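Local coordinates for protein YCGM (Escherichia coli, PDB 1NR9) that is of unknown function but belongs to the fumarylacetoacetate hydrolase family and holds a magnesium ion in this model, at residues His7-Ala12 / Val209-His214; Glu41-Phe46 / Met167-Val172. All coordinates share one frame; numbering follows the deposited sequence.

In the fold
Interactions 1 and 2 lie on opposite sides of the chain's centre, with centres 24 Å apart and nearest atoms about 9 Å apart. Interaction 2 is nested along the chain inside the loop that interaction 1 closes. Both are small and partly buried. They hold different elements. Interaction 1 sets the loop before strand 21-24 against a hairpin of the four-stranded antiparallel sheet, through three aromatic rings. Interaction 2 sets the lead-in to strand 45-48 against the lead-in to helix 171-178, through a proline on a histidine face. The second subunit reaches residues 43-46 of interaction 2, whereas no other chain of the assembly touches the segments of interaction 1.

Interaction 1 of 2, residues His7-Ala12 / Val209-His214; sequences HNWQGA and VTFDGH
Asn8 OD1 is gripped by the backbone amides of Gly11 and Ala12, in the turn from which Trp9 reaches Phe211 and His214. This is an Asx motif. Gly11 N donates to Asn8 OD1 over 2.8 Å. Ala12 N gives a longer bond of 3.3 Å to Asn8 OD1. Both donors come from the same face of the amide, with Ala12 N well above its plane. Across from Trp9 lies a beta hairpin with a type I' turn from Phe211 to His214, which joins strands 206-211 and 214-219. Paired backbone bonds between Phe211 and His214 close it.

Trp9 extends toward the hairpin, with CG anti to the backbone N (chi1 -162°). His214 meets one face of the indole. Its CB makes a CH-pi contact, 4.0 Å from the centroid of the Trp9 six-membered ring. The imidazole turns an edge to the same face, edge-to-face with the five-membered ring, the planes at 53°. His214 ND1 sits toward the rim, 3.8 Å from Trp9 NE1. Phe211 completes the aromatic cluster and also packs on Ile136 of strand 130-137. The Trp9 six-membered ring and the Phe211 ring meet obliquely, with planes at 64°. Trp9 CZ3 lies at the edge of the Phe211 ring, near its plane and 3.6 Å from Phe211 CE2.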
# COMPACT_ATOMS: atom_id res chain seq x y z
N HIS A 7 14.30 5.99 -13.30
CA HIS A 7 15.31 6.32 -14.28
C HIS A 7 14.91 5.78 -15.65
O HIS A 7 14.08 4.87 -15.74
CB HIS A 7 16.68 5.76 -13.87
CG HIS A 7 16.66 4.29 -13.55
ND1 HIS A 7 16.38 3.81 -12.29
CD2 HIS A 7 16.88 3.21 -14.33
CE1 HIS A 7 16.41 2.49 -12.31
NE2 HIS A 7 16.71 2.10 -13.54
N ASN A 8 15.48 6.35 -16.71
CA ASN A 8 15.20 5.87 -18.05
C ASN A 8 16.03 4.61 -18.27
O ASN A 8 16.72 4.14 -17.37
CB ASN A 8 15.59 6.92 -19.09
CG ASN A 8 17.06 7.25 -19.05
OD1 ASN A 8 17.91 6.36 -18.89
ND2 ASN A 8 17.38 8.52 -19.22
N TRP A 9 15.98 4.06 -19.47
CA TRP A 9 16.72 2.85 -19.75
C TRP A 9 18.23 3.03 -19.54
O TRP A 9 18.88 2.20 -18.92
CB TRP A 9 16.40 2.37 -21.16
CG TRP A 9 16.76 0.95 -21.37
CD1 TRP A 9 17.85 0.47 -22.04
CD2 TRP A 9 16.05 -0.19 -20.87
NE1 TRP A 9 17.87 -0.91 -21.98
CE2 TRP A 9 16.77 -1.34 -21.27
CE3 TRP A 9 14.88 -0.36 -20.12
CZ2 TRP A 9 16.36 -2.64 -20.95
CZ3 TRP A 9 14.46 -1.66 -19.80
CH2 TRP A 9 15.21 -2.78 -20.22
N GLN A 10 18.77 4.13 -20.06
CA GLN A 10 20.19 4.46 -19.92
C GLN A 10 20.64 4.42 -18.46
O GLN A 10 21.77 4.04 -18.16
CB GLN A 10 20.46 5.87 -20.44
CG GLN A 10 21.22 5.97 -21.74
CD GLN A 10 21.57 7.42 -22.08
OE1 GLN A 10 22.30 8.08 -21.33
NE2 GLN A 10 21.05 7.92 -23.20
N GLY A 11 19.76 4.83 -17.54
CA GLY A 11 20.10 4.83 -16.13
C GLY A 11 20.00 6.21 -15.50
O GLY A 11 20.09 6.36 -14.28
N ALA A 12 19.81 7.22 -16.33
CA ALA A 12 19.69 8.59 -15.85
C ALA A 12 18.39 8.76 -15.07
O ALA A 12 17.37 8.18 -15.43
CB ALA A 12 19.72 9.55 -17.03
N VAL A 209 14.79 -10.72 -18.05
CA VAL A 209 13.45 -10.23 -18.35
C VAL A 209 13.52 -9.49 -19.68
O VAL A 209 14.55 -8.90 -20.02
CB VAL A 209 12.96 -9.27 -17.24
CG1 VAL A 209 13.88 -8.08 -17.15
CG2 VAL A 209 11.55 -8.81 -17.54
N THR A 210 12.42 -9.51 -20.44
CA THR A 210 12.43 -8.85 -21.74
C THR A 210 11.10 -8.28 -22.19
O THR A 210 10.07 -8.93 -22.05
CB THR A 210 12.88 -9.82 -22.83
OG1 THR A 210 14.28 -10.03 -22.73
CG2 THR A 210 12.55 -9.27 -24.21
N PHE A 211 11.14 -7.07 -22.74
CA PHE A 211 9.92 -6.47 -23.26
C PHE A 211 10.29 -5.65 -24.49
O PHE A 211 11.19 -4.81 -24.45
CB PHE A 211 9.20 -5.64 -22.18
CG PHE A 211 9.69 -4.22 -22.03
CD1 PHE A 211 8.98 -3.16 -22.59
CD2 PHE A 211 10.85 -3.93 -21.32
CE1 PHE A 211 9.41 -1.84 -22.45
CE2 PHE A 211 11.30 -2.61 -21.18
CZ PHE A 211 10.57 -1.56 -21.75
N ASP A 212 9.60 -5.96 -25.59
CA ASP A 212 9.79 -5.32 -26.89
C ASP A 212 11.18 -4.80 -27.24
O ASP A 212 11.43 -3.60 -27.25
CB ASP A 212 8.78 -4.18 -27.08
CG ASP A 212 7.56 -4.61 -27.87
OD1 ASP A 212 6.77 -3.72 -28.26
OD2 ASP A 212 7.40 -5.83 -28.10
N GLY A 213 12.08 -5.73 -27.53
CA GLY A 213 13.42 -5.32 -27.92
C GLY A 213 14.38 -4.92 -26.81
O GLY A 213 15.52 -4.55 -27.08
N HIS A 214 13.93 -5.00 -25.56
CA HIS A 214 14.78 -4.64 -24.43
C HIS A 214 14.95 -5.77 -23.43
O HIS A 214 13.97 -6.43 -23.04
CB HIS A 214 14.22 -3.40 -23.75
CG HIS A 214 14.29 -2.17 -24.60
ND1 HIS A 214 15.48 -1.51 -24.84
CD2 HIS A 214 13.34 -1.51 -25.30
CE1 HIS A 214 15.25 -0.49 -25.65
NE2 HIS A 214 13.96 -0.46 -25.94

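Interaction 2 of 2, residues Glu41-Phe46 / Met167-Val172; sequences EEPVLF and MIHKIV
His169 and Pro43 bury the most surface here, and Glu41 adds a smaller share. The side chain of His169 leaves the backbone toward residues 41-46, and its ring meets Pro43 and Glu41. With chi1 at -53°, its CG lies beside the backbone N and opposite the carbonyl carbon. Pro43 CG sits over the centre of the ring, 3.3 Å from the His169 centroid and 2° off the normal. This is a CH-pi contact. Pro43 CD leans toward one side of the ring and comes within 3.6 Å of His169 CE1. On the opposite face, Ile168 CG2 lies toward the rim, 3.8 Å above the His169 ring plane. The imidazole is therefore held between an aliphatic group from each segment.

Glu41 meets the ring at its edge rather than its face. Glu41 O is near the ring plane, 3.4 Å from His169 NE2. A water beside His169 NE2 donates a weak bond to Glu41 O.

In this fumarylacetoacetate hydrolase family fold the contact joins two approaches to regular structure. Residues 41-44 lead into strand 45-48, and residues 167-170 lead into helix 171-178. Lys170 takes the N-cap position of that helix. Its side chain curls back along its own segment. Lys170 NZ donates to two carbonyls, at 3.1 Å to Met167 O and 2.8 Å to Ile168 O. Met167 is modelled as selenomethionine.

Asn27 OD1 accepts a hydrogen bond from the backbone N of His169. Pro43 also touches Leu174 and Tyr177 of helix 171-178. The carbonyl O of Pro43 accepts a hydrogen bond from Lys122 NZ of the second subunit. The side chain of Pro43 is about 11 Å from the bound magnesium ion.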
# COMPACT_ATOMS: atom_id res chain seq x y z
N GLU A 41 -15.30 -9.47 -15.34
CA GLU A 41 -15.43 -9.05 -13.95
C GLU A 41 -14.43 -7.93 -13.68
O GLU A 41 -13.30 -7.98 -14.17
CB GLU A 41 -15.18 -10.21 -12.99
CG GLU A 41 -13.76 -10.74 -13.02
CD GLU A 41 -13.42 -11.62 -11.83
OE1 GLU A 41 -13.48 -11.13 -10.68
OE2 GLU A 41 -13.10 -12.81 -12.04
N GLU A 42 -14.85 -6.93 -12.92
CA GLU A 42 -14.00 -5.80 -12.59
C GLU A 42 -12.60 -6.23 -12.15
O GLU A 42 -12.44 -7.20 -11.41
CB GLU A 42 -14.63 -4.97 -11.48
CG GLU A 42 -15.78 -4.11 -11.92
CD GLU A 42 -16.32 -3.27 -10.79
OE1 GLU A 42 -15.52 -2.61 -10.10
OE2 GLU A 42 -17.56 -3.26 -10.58
N PRO A 43 -11.58 -5.49 -12.61
CA PRO A 43 -10.18 -5.76 -12.28
C PRO A 43 -9.92 -5.89 -10.78
O PRO A 43 -10.41 -5.09 -9.98
CB PRO A 43 -9.45 -4.54 -12.86
CG PRO A 43 -10.28 -4.22 -14.06
CD PRO A 43 -11.69 -4.35 -13.53
N VAL A 44 -9.15 -6.92 -10.40
CA VAL A 44 -8.76 -7.13 -9.01
C VAL A 44 -7.60 -6.14 -8.80
O VAL A 44 -6.71 -6.04 -9.65
CB VAL A 44 -8.27 -8.57 -8.77
CG1 VAL A 44 -7.75 -8.72 -7.35
CG2 VAL A 44 -9.41 -9.55 -9.02
N LEU A 45 -7.62 -5.42 -7.68
CA LEU A 45 -6.60 -4.41 -7.39
C LEU A 45 -5.93 -4.51 -6.02
O LEU A 45 -6.59 -4.69 -5.00
CB LEU A 45 -7.25 -3.02 -7.48
CG LEU A 45 -7.17 -2.22 -8.78
CD1 LEU A 45 -7.22 -3.14 -9.99
CD2 LEU A 45 -8.31 -1.21 -8.79
N PHE A 46 -4.60 -4.38 -6.02
CA PHE A 46 -3.81 -4.40 -4.79
C PHE A 46 -2.64 -3.43 -4.98
O PHE A 46 -2.31 -3.08 -6.13
CB PHE A 46 -3.33 -5.82 -4.46
CG PHE A 46 -2.33 -6.37 -5.42
CD1 PHE A 46 -0.97 -6.15 -5.23
CD2 PHE A 46 -2.73 -7.12 -6.52
CE1 PHE A 46 -0.03 -6.67 -6.11
CE2 PHE A 46 -1.81 -7.64 -7.40
CZ PHE A 46 -0.45 -7.42 -7.20
N MSE A 167 -3.98 -8.94 -22.91
CA MSE A 167 -4.49 -8.35 -21.68
C MSE A 167 -6.02 -8.32 -21.73
O MSE A 167 -6.59 -8.01 -22.78
CB MSE A 167 -3.99 -6.92 -21.56
CG MSE A 167 -3.08 -6.64 -20.39
SE MSE A 167 -2.50 -4.79 -20.46
CE MSE A 167 -3.41 -4.08 -18.93
N ILE A 168 -6.68 -8.62 -20.62
CA ILE A 168 -8.14 -8.58 -20.61
C ILE A 168 -8.58 -7.12 -20.62
O ILE A 168 -9.31 -6.68 -21.52
CB ILE A 168 -8.72 -9.27 -19.37
CG1 ILE A 168 -8.22 -10.70 -19.30
CG2 ILE A 168 -10.24 -9.23 -19.42
CD1 ILE A 168 -8.42 -11.46 -20.59
N HIS A 169 -8.13 -6.37 -19.61
CA HIS A 169 -8.42 -4.94 -19.50
C HIS A 169 -7.18 -4.25 -20.06
O HIS A 169 -6.08 -4.41 -19.53
CB HIS A 169 -8.62 -4.55 -18.04
CG HIS A 169 -9.65 -5.38 -17.34
ND1 HIS A 169 -10.99 -5.08 -17.36
CD2 HIS A 169 -9.53 -6.54 -16.65
CE1 HIS A 169 -11.66 -6.02 -16.72
NE2 HIS A 169 -10.80 -6.92 -16.27
N LYS A 170 -7.34 -3.51 -21.14
CA LYS A 170 -6.21 -2.83 -21.77
C LYS A 170 -5.54 -1.84 -20.81
O LYS A 170 -6.03 -1.59 -19.71
CB LYS A 170 -6.70 -2.13 -23.05
CG LYS A 170 -7.52 -3.06 -23.95
CD LYS A 170 -6.70 -4.29 -24.35
CE LYS A 170 -7.55 -5.38 -25.01
NZ LYS A 170 -8.54 -5.99 -24.07
N ILE A 171 -4.43 -1.26 -21.24
CA ILE A 171 -3.69 -0.33 -20.40
C ILE A 171 -4.41 0.95 -20.01
O ILE A 171 -4.56 1.21 -18.82
CB ILE A 171 -2.34 0.04 -21.02
CG1 ILE A 171 -1.51 -1.23 -21.23
CG2 ILE A 171 -1.59 1.03 -20.11
CD1 ILE A 171 -0.15 -0.98 -21.86
N VAL A 172 -4.85 1.77 -20.96
CA VAL A 172 -5.52 3.00 -20.54
C VAL A 172 -6.86 2.75 -19.82
O VAL A 172 -7.21 3.49 -18.91
CB VAL A 172 -5.75 4.01 -21.72
CG1 VAL A 172 -4.52 4.10 -22.59
CG2 VAL A 172 -6.97 3.62 -22.50
O HOH W 1 -10.27 -9.15 -15.34